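Local coordinates for protein adenylyltransferase VopS (Vibrio parahaemolyticus, PDB 3LET) that transfers AMP from ATP to a threonine of host Rho GTPases, blocking their binding to downstream effectors and so inhibiting actin assembly in infected cells, at residues G154-E157 with D158-N161; R171-A174 with W175-A179; N256-D260 with K261-K265. One frame throughout, in Å; residues are numbered along the deposited sequence.

Contact 1 of 3, residues G154-E157 with D158-N161; sequences GLPE and DAFN
The carboxylate of E157 and the side-chain amide of N161 meet across one turn, four residues apart, where N161 ND2 donates to E157 OE1 at 3.0 Å in an almost perfectly straight bond (N-H...O 179°). OE1 accepts through its anti lone pair and lies in the amide plane of N161, yet the two flat groups stand nearly perpendicular, 87° apart. The glutamate chain starts beside the backbone N and then bends at chi2, which folds the carboxylate back alongside N161 and past the F160 ring. E157 OE2 comes 3.5 Å from F160 CZ and forms a salt bridge with R171, while N161 ND2 also donates to V165 O; both polar ends are thus held twice.

F160 adopts the less common chi1 of 68°, with CG between its own backbone N and carbonyl carbon. This turns the ring back over the preceding turn: E157 O sits over one face, offset toward the rim, and L155 CD1 packs at 3.7 Å from F160 CD2. E157 O is itself gripped by two amides, F160 N at 3.2 Å and N161 N at 2.6 Å, and A159 N closes the turn onto P156 O at 3.1 Å.

The short, weakly bonded helix 157-160 lies against helix 168-179, which follows it in the chain. F160 makes an edge-to-face contact with W175 and touches A174 and N178 of that helix, while L155 reaches W175 and, together with F160, P301 of a loop.

Contact 2 of 3, residues R171-A174 with W175-A179; sequences RAAA and WIINA
Four consecutive main-chain hydrogen bonds join R171-A174 to W175-N178 in the i to i+4 pattern of an alpha-helix, so that each carbonyl oxygen of the first segment has an amide partner in the second. I176 N to A172 O (3.0 Å) and I177 N to A173 O (2.9 Å) are the straighter pair; the outer two are W175 N to R171 O at 3.0 Å and N178 N to A174 O at 2.9 Å. A179 N continues the series by binding W175 O, and I176 O accepts from the hydroxyl of S180.

Aliphatic side chains crowd the same carbonyl oxygens. I177 CG1 lies beside the backbone N, its chi1 of -75° laying it along the preceding turn, 3.2 Å from A173 O; its CD1 continues alongside toward A173 CB at 4.4 Å. I176 CG1 lies 3.3 Å from A172 O in much the same way. W175 swings CG anti to N (chi1 174°), carrying the indole outward from the helix, while its CB stays 3.4 Å from A172 O.

The guanidinium group of R171 is satisfied outside the helical bonds: NH1 donates to F299 O, in a loop, and to N168 OD1, at the start of the same helix, while NH2 is taken up by the carboxylate of the preceding helix.

A172 and I176 pack on helix 281-295 at A290, and on helix 184-199 at L194 and I190 respectively, where A173 and I177 meet T191. W175 contacts R286 of helix 281-295, implicated by similarity in ATP binding, and its ring meets those of Y289 and F299.

Contact 3 of 3, residues N256-D260 with K261-K265; sequences NPVAD and KDLGK
The loop N256-D260 runs into the first turn of helix 260-274, within the Fic (Fido) domain, and V258 folds back over that turn onto L263. This apolar contact is made by one methyl: with chi1 at -59°, V258 CG1 stands beside the backbone N and CG2 falls between N and the carbonyl carbon, where CG2 lies 3.9 Å from L263 CA and 4.0 Å from L263 CD1. The two side chains cross at about a right angle.

Backbone hydrogen bonding starts the helix. D262 N donates to A259 O at 2.8 Å; L263 N to D260 O is a weak bond of 3.4 Å.

Among the charged residues, the CB atoms of D260 and K261 point away from the turn. D260 and K261 both touch N296, and K261 and D262 touch N147, so the start of the helix meets two other loops. At the far end of the contact, K265 NZ donates to Y151 O.

A water bridges D260 O and G264 N, a pair too far apart for a direct i to i+4 bond: it lies 3.0 Å from D260 O, to which it can donate, and accepts from G264 N at 2.9 Å.

How the contacts relate
Contacts 1 and 2 form one continuous patch, their centres about 9 Å apart, although they lie in series along the chain. They are joined at R171 NH2 and E157 OE2, 2.9 Å apart, and beside this F160 CE1 packs 3.4 Å from R171 O. Contact 2 reaches the probable nucleotide site, the side chain of W175 lying about 4 Å from that of R286; contact 1 is farther off, the side chain of L155 about 8 Å from it. Contact 3 stands apart, about 23 Å from contact 1 and 21 Å from contact 2 between centres, with nearest atoms about 8 Å away in each case. It lies in the Fic domain but away from the residues assigned to ATP.

Contact 1 of 3, residues G154-E157 with D158-N161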
loop_
_atom_site.group_PDB
_atom_site.type_symbol
_atom_site.label_atom_id
_atom_site.label_comp_id
_atom_site.label_asym_id
_atom_site.label_seq_id
_atom_site.Cartn_x
_atom_site.Cartn_y
_atom_site.Cartn_z
ATOM N N GLY A 154 16.253 -18.304 16.501
ATOM C CA GLY A 154 17.337 -17.419 16.079
ATOM C C GLY A 154 18.251 -18.053 15.040
ATOM O O GLY A 154 18.069 -19.192 14.636
ATOM N N LEU A 155 19.235 -17.291 14.589
ATOM C CA LEU A 155 20.156 -17.741 13.559
ATOM C C LEU A 155 21.532 -17.945 14.164
ATOM O O LEU A 155 21.996 -17.092 14.911
ATOM C CB LEU A 155 20.317 -16.658 12.508
ATOM C CG LEU A 155 19.633 -16.664 11.162
ATOM C CD1 LEU A 155 20.406 -15.711 10.276
ATOM C CD2 LEU A 155 19.558 -18.045 10.545
ATOM N N PRO A 156 22.211 -19.042 13.802
ATOM C CA PRO A 156 23.604 -19.210 14.231
ATOM C C PRO A 156 24.448 -18.042 13.723
ATOM O O PRO A 156 24.247 -17.663 12.559
ATOM C CB PRO A 156 24.036 -20.510 13.539
ATOM C CG PRO A 156 22.761 -21.193 13.134
ATOM C CD PRO A 156 21.784 -20.100 12.872
ATOM N N GLU A 157 25.340 -17.495 14.554
ATOM C CA GLU A 157 26.195 -16.375 14.158
ATOM C C GLU A 157 26.874 -16.652 12.837
ATOM O O GLU A 157 27.008 -15.754 12.025
ATOM C CB GLU A 157 27.330 -16.120 15.163
ATOM C CG GLU A 157 27.058 -15.206 16.347
ATOM C CD GLU A 157 26.174 -14.008 16.051
ATOM O OE1 GLU A 157 26.660 -12.949 15.599
ATOM O OE2 GLU A 157 24.978 -14.125 16.311
ATOM N N ASP A 158 27.324 -17.889 12.628
ATOM C CA ASP A 158 28.210 -18.192 11.499
ATOM C C ASP A 158 27.499 -18.134 10.158
ATOM O O ASP A 158 28.142 -18.050 9.107
ATOM C CB ASP A 158 28.847 -19.571 11.675
ATOM C CG ASP A 158 30.090 -19.533 12.535
ATOM O OD1 ASP A 158 30.499 -18.423 12.940
ATOM O OD2 ASP A 158 30.661 -20.612 12.802
ATOM N N ALA A 159 26.175 -18.214 10.195
ATOM C CA ALA A 159 25.370 -18.104 8.985
ATOM C C ALA A 159 25.494 -16.711 8.340
ATOM O O ALA A 159 25.419 -16.577 7.117
ATOM C CB ALA A 159 23.921 -18.411 9.305
ATOM N N PHE A 160 25.684 -15.674 9.156
ATOM C CA PHE A 160 25.712 -14.295 8.641
ATOM C C PHE A 160 26.894 -13.465 9.144
ATOM O O PHE A 160 27.216 -12.426 8.580
ATOM C CB PHE A 160 24.400 -13.579 9.004
ATOM C CG PHE A 160 24.242 -13.327 10.480
ATOM C CD1 PHE A 160 24.637 -12.103 11.043
ATOM C CD2 PHE A 160 23.717 -14.297 11.306
ATOM C CE1 PHE A 160 24.488 -11.864 12.418
ATOM C CE2 PHE A 160 23.572 -14.075 12.688
ATOM C CZ PHE A 160 23.961 -12.858 13.240
ATOM N N ASN A 161 27.558 -13.926 10.189
ATOM C CA ASN A 161 28.617 -13.130 10.816
ATOM C C ASN A 161 29.868 -13.967 10.932
ATOM O O ASN A 161 30.272 -14.364 12.030
ATOM C CB ASN A 161 28.158 -12.653 12.188
ATOM C CG ASN A 161 29.208 -11.836 12.919
ATOM O OD1 ASN A 161 30.174 -11.336 12.321
ATOM N ND2 ASN A 161 29.040 -11.717 14.228
#

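Contact 2 of 3, residues R171-A174 with W175-A179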
loop_
_atom_site.group_PDB
_atom_site.type_symbol
_atom_site.label_atom_id
_atom_site.label_comp_id
_atom_site.label_asym_id
_atom_site.label_seq_id
_atom_site.Cartn_x
_atom_site.Cartn_y
_atom_site.Cartn_z
ATOM N N ARG A 171 26.623 -6.514 13.929
ATOM C CA ARG A 171 25.947 -7.798 13.785
ATOM C C ARG A 171 24.649 -7.635 12.980
ATOM O O ARG A 171 24.334 -8.444 12.106
ATOM C CB ARG A 171 25.603 -8.401 15.163
ATOM C CG ARG A 171 26.868 -8.835 15.949
ATOM C CD ARG A 171 26.521 -9.426 17.315
ATOM N NE ARG A 171 25.631 -10.571 17.171
ATOM C CZ ARG A 171 24.379 -10.621 17.617
ATOM N NH1 ARG A 171 23.841 -9.603 18.289
ATOM N NH2 ARG A 171 23.677 -11.733 17.423
ATOM N N ALA A 172 23.893 -6.589 13.288
ATOM C CA ALA A 172 22.624 -6.356 12.583
ATOM C C ALA A 172 22.913 -6.050 11.120
ATOM O O ALA A 172 22.247 -6.578 10.241
ATOM C CB ALA A 172 21.871 -5.221 13.227
ATOM N N ALA A 173 23.907 -5.206 10.853
ATOM C CA ALA A 173 24.303 -4.922 9.464
ATOM C C ALA A 173 24.661 -6.197 8.710
ATOM O O ALA A 173 24.180 -6.421 7.609
ATOM C CB ALA A 173 25.461 -3.924 9.400
ATOM N N ALA A 174 25.475 -7.060 9.309
ATOM C CA ALA A 174 25.836 -8.330 8.679
ATOM C C ALA A 174 24.641 -9.202 8.347
ATOM O O ALA A 174 24.622 -9.884 7.313
ATOM C CB ALA A 174 26.799 -9.131 9.601
ATOM N N TRP A 175 23.659 -9.197 9.243
ATOM C CA TRP A 175 22.459 -10.009 9.084
ATOM C C TRP A 175 21.676 -9.489 7.894
ATOM O O TRP A 175 21.273 -10.263 7.032
ATOM C CB TRP A 175 21.607 -9.943 10.341
ATOM C CG TRP A 175 20.273 -10.635 10.191
ATOM C CD1 TRP A 175 20.031 -11.992 10.034
ATOM C CD2 TRP A 175 19.004 -10.003 10.240
ATOM N NE1 TRP A 175 18.668 -12.216 9.965
ATOM C CE2 TRP A 175 18.024 -11.015 10.097
ATOM C CE3 TRP A 175 18.594 -8.672 10.407
ATOM C CZ2 TRP A 175 16.665 -10.721 10.083
ATOM C CZ3 TRP A 175 17.241 -8.396 10.402
ATOM C CH2 TRP A 175 16.304 -9.411 10.233
ATOM N N ILE A 176 21.472 -8.181 7.849
ATOM C CA ILE A 176 20.716 -7.595 6.731
ATOM C C ILE A 176 21.456 -7.852 5.406
ATOM O O ILE A 176 20.866 -8.273 4.414
ATOM C CB ILE A 176 20.507 -6.073 6.938
ATOM C CG1 ILE A 176 19.744 -5.798 8.241
ATOM C CG2 ILE A 176 19.710 -5.481 5.748
ATOM C CD1 ILE A 176 19.785 -4.326 8.677
ATOM N N ILE A 177 22.759 -7.585 5.403
ATOM C CA ILE A 177 23.577 -7.696 4.205
ATOM C C ILE A 177 23.517 -9.114 3.680
ATOM O O ILE A 177 23.367 -9.327 2.479
ATOM C CB ILE A 177 25.047 -7.287 4.492
ATOM C CG1 ILE A 177 25.137 -5.763 4.626
ATOM C CG2 ILE A 177 26.004 -7.777 3.367
ATOM C CD1 ILE A 177 26.458 -5.238 5.305
ATOM N N ASN A 178 23.593 -10.092 4.585
ATOM C CA ASN A 178 23.579 -11.496 4.192
ATOM C C ASN A 178 22.236 -11.943 3.635
ATOM O O ASN A 178 22.168 -12.686 2.640
ATOM C CB ASN A 178 23.919 -12.376 5.386
ATOM C CG ASN A 178 24.002 -13.836 5.014
ATOM O OD1 ASN A 178 24.945 -14.265 4.357
ATOM N ND2 ASN A 178 23.003 -14.600 5.416
ATOM N N ALA A 179 21.169 -11.457 4.248
ATOM C CA ALA A 179 19.826 -11.807 3.812
ATOM C C ALA A 179 19.504 -11.238 2.419
ATOM O O ALA A 179 18.719 -11.836 1.668
ATOM C CB ALA A 179 18.797 -11.344 4.850
#

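Contact 3 of 3, residues N256-D260 with K261-K265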
loop_
_atom_site.group_PDB
_atom_site.type_symbol
_atom_site.label_atom_id
_atom_site.label_comp_id
_atom_site.label_asym_id
_atom_site.label_seq_id
_atom_site.Cartn_x
_atom_site.Cartn_y
_atom_site.Cartn_z
ATOM N N ASN A 256 -2.880 0.029 19.790
ATOM C CA ASN A 256 -2.576 -1.224 20.459
ATOM C C ASN A 256 -1.055 -1.303 20.576
ATOM O O ASN A 256 -0.411 -2.003 19.799
ATOM C CB ASN A 256 -3.096 -2.404 19.636
ATOM C CG ASN A 256 -4.511 -2.185 19.134
ATOM O OD1 ASN A 256 -5.476 -2.390 19.869
ATOM N ND2 ASN A 256 -4.641 -1.763 17.873
ATOM N N PRO A 257 -0.475 -0.559 21.529
ATOM C CA PRO A 257 0.981 -0.428 21.648
ATOM C C PRO A 257 1.659 -1.744 21.982
ATOM O O PRO A 257 1.148 -2.532 22.779
ATOM C CB PRO A 257 1.157 0.570 22.796
ATOM C CG PRO A 257 -0.161 1.258 22.921
ATOM C CD PRO A 257 -1.180 0.236 22.546
ATOM N N VAL A 258 2.804 -2.000 21.367
ATOM C CA VAL A 258 3.486 -3.259 21.620
ATOM C C VAL A 258 4.753 -2.984 22.405
ATOM O O VAL A 258 5.195 -1.843 22.486
ATOM C CB VAL A 258 3.789 -4.020 20.309
ATOM C CG1 VAL A 258 2.484 -4.303 19.555
ATOM C CG2 VAL A 258 4.751 -3.241 19.434
ATOM N N ALA A 259 5.319 -4.027 22.997
ATOM C CA ALA A 259 6.520 -3.878 23.800
ATOM C C ALA A 259 7.696 -3.541 22.905
ATOM O O ALA A 259 7.782 -4.016 21.773
ATOM C CB ALA A 259 6.792 -5.168 24.589
ATOM N N ASP A 260 8.617 -2.730 23.419
ATOM C CA ASP A 260 9.809 -2.359 22.672
ATOM C C ASP A 260 10.542 -3.575 22.122
ATOM O O ASP A 260 11.087 -3.521 21.020
ATOM C CB ASP A 260 10.758 -1.554 23.557
ATOM C CG ASP A 260 10.224 -0.170 23.868
ATOM O OD1 ASP A 260 9.296 0.280 23.158
ATOM O OD2 ASP A 260 10.732 0.468 24.815
ATOM N N LYS A 261 10.563 -4.674 22.874
ATOM C CA LYS A 261 11.333 -5.827 22.429
ATOM C C LYS A 261 10.605 -6.555 21.295
ATOM O O LYS A 261 11.202 -7.387 20.592
ATOM C CB LYS A 261 11.605 -6.797 23.589
ATOM C CG LYS A 261 10.371 -7.538 24.060
ATOM C CD LYS A 261 10.709 -8.633 25.071
ATOM C CE LYS A 261 11.526 -9.754 24.440
ATOM N NZ LYS A 261 11.887 -10.808 25.432
ATOM N N ASP A 262 9.317 -6.266 21.116
ATOM C CA ASP A 262 8.548 -6.888 20.027
ATOM C C ASP A 262 8.266 -5.960 18.830
ATOM O O ASP A 262 7.723 -6.405 17.816
ATOM C CB ASP A 262 7.188 -7.398 20.537
ATOM C CG ASP A 262 7.315 -8.545 21.550
ATOM O OD1 ASP A 262 8.333 -9.273 21.528
ATOM O OD2 ASP A 262 6.380 -8.718 22.361
ATOM N N LEU A 263 8.604 -4.688 18.948
ATOM C CA LEU A 263 8.272 -3.736 17.882
ATOM C C LEU A 263 8.924 -4.146 16.559
ATOM O O LEU A 263 8.297 -4.050 15.507
ATOM C CB LEU A 263 8.699 -2.321 18.270
ATOM C CG LEU A 263 8.493 -1.261 17.196
ATOM C CD1 LEU A 263 7.007 -1.151 16.863
ATOM C CD2 LEU A 263 9.069 0.074 17.632
ATOM N N GLY A 264 10.182 -4.585 16.590
ATOM C CA GLY A 264 10.840 -4.945 15.347
ATOM C C GLY A 264 10.063 -6.016 14.592
ATOM O O GLY A 264 9.938 -5.990 13.371
ATOM N N LYS A 265 9.567 -7.003 15.328
ATOM C CA LYS A 265 8.807 -8.096 14.721
ATOM C C LYS A 265 7.548 -7.595 14.034
ATOM O O LYS A 265 7.192 -8.074 12.955
ATOM C CB LYS A 265 8.421 -9.132 15.789
ATOM C CG LYS A 265 9.630 -9.880 16.285
ATOM C CD LYS A 265 9.219 -11.006 17.231
ATOM C CE LYS A 265 10.222 -11.186 18.347
ATOM N NZ LYS A 265 11.277 -12.093 17.911
HETATM O O HOH W 1 12.327 -4.801 18.592
#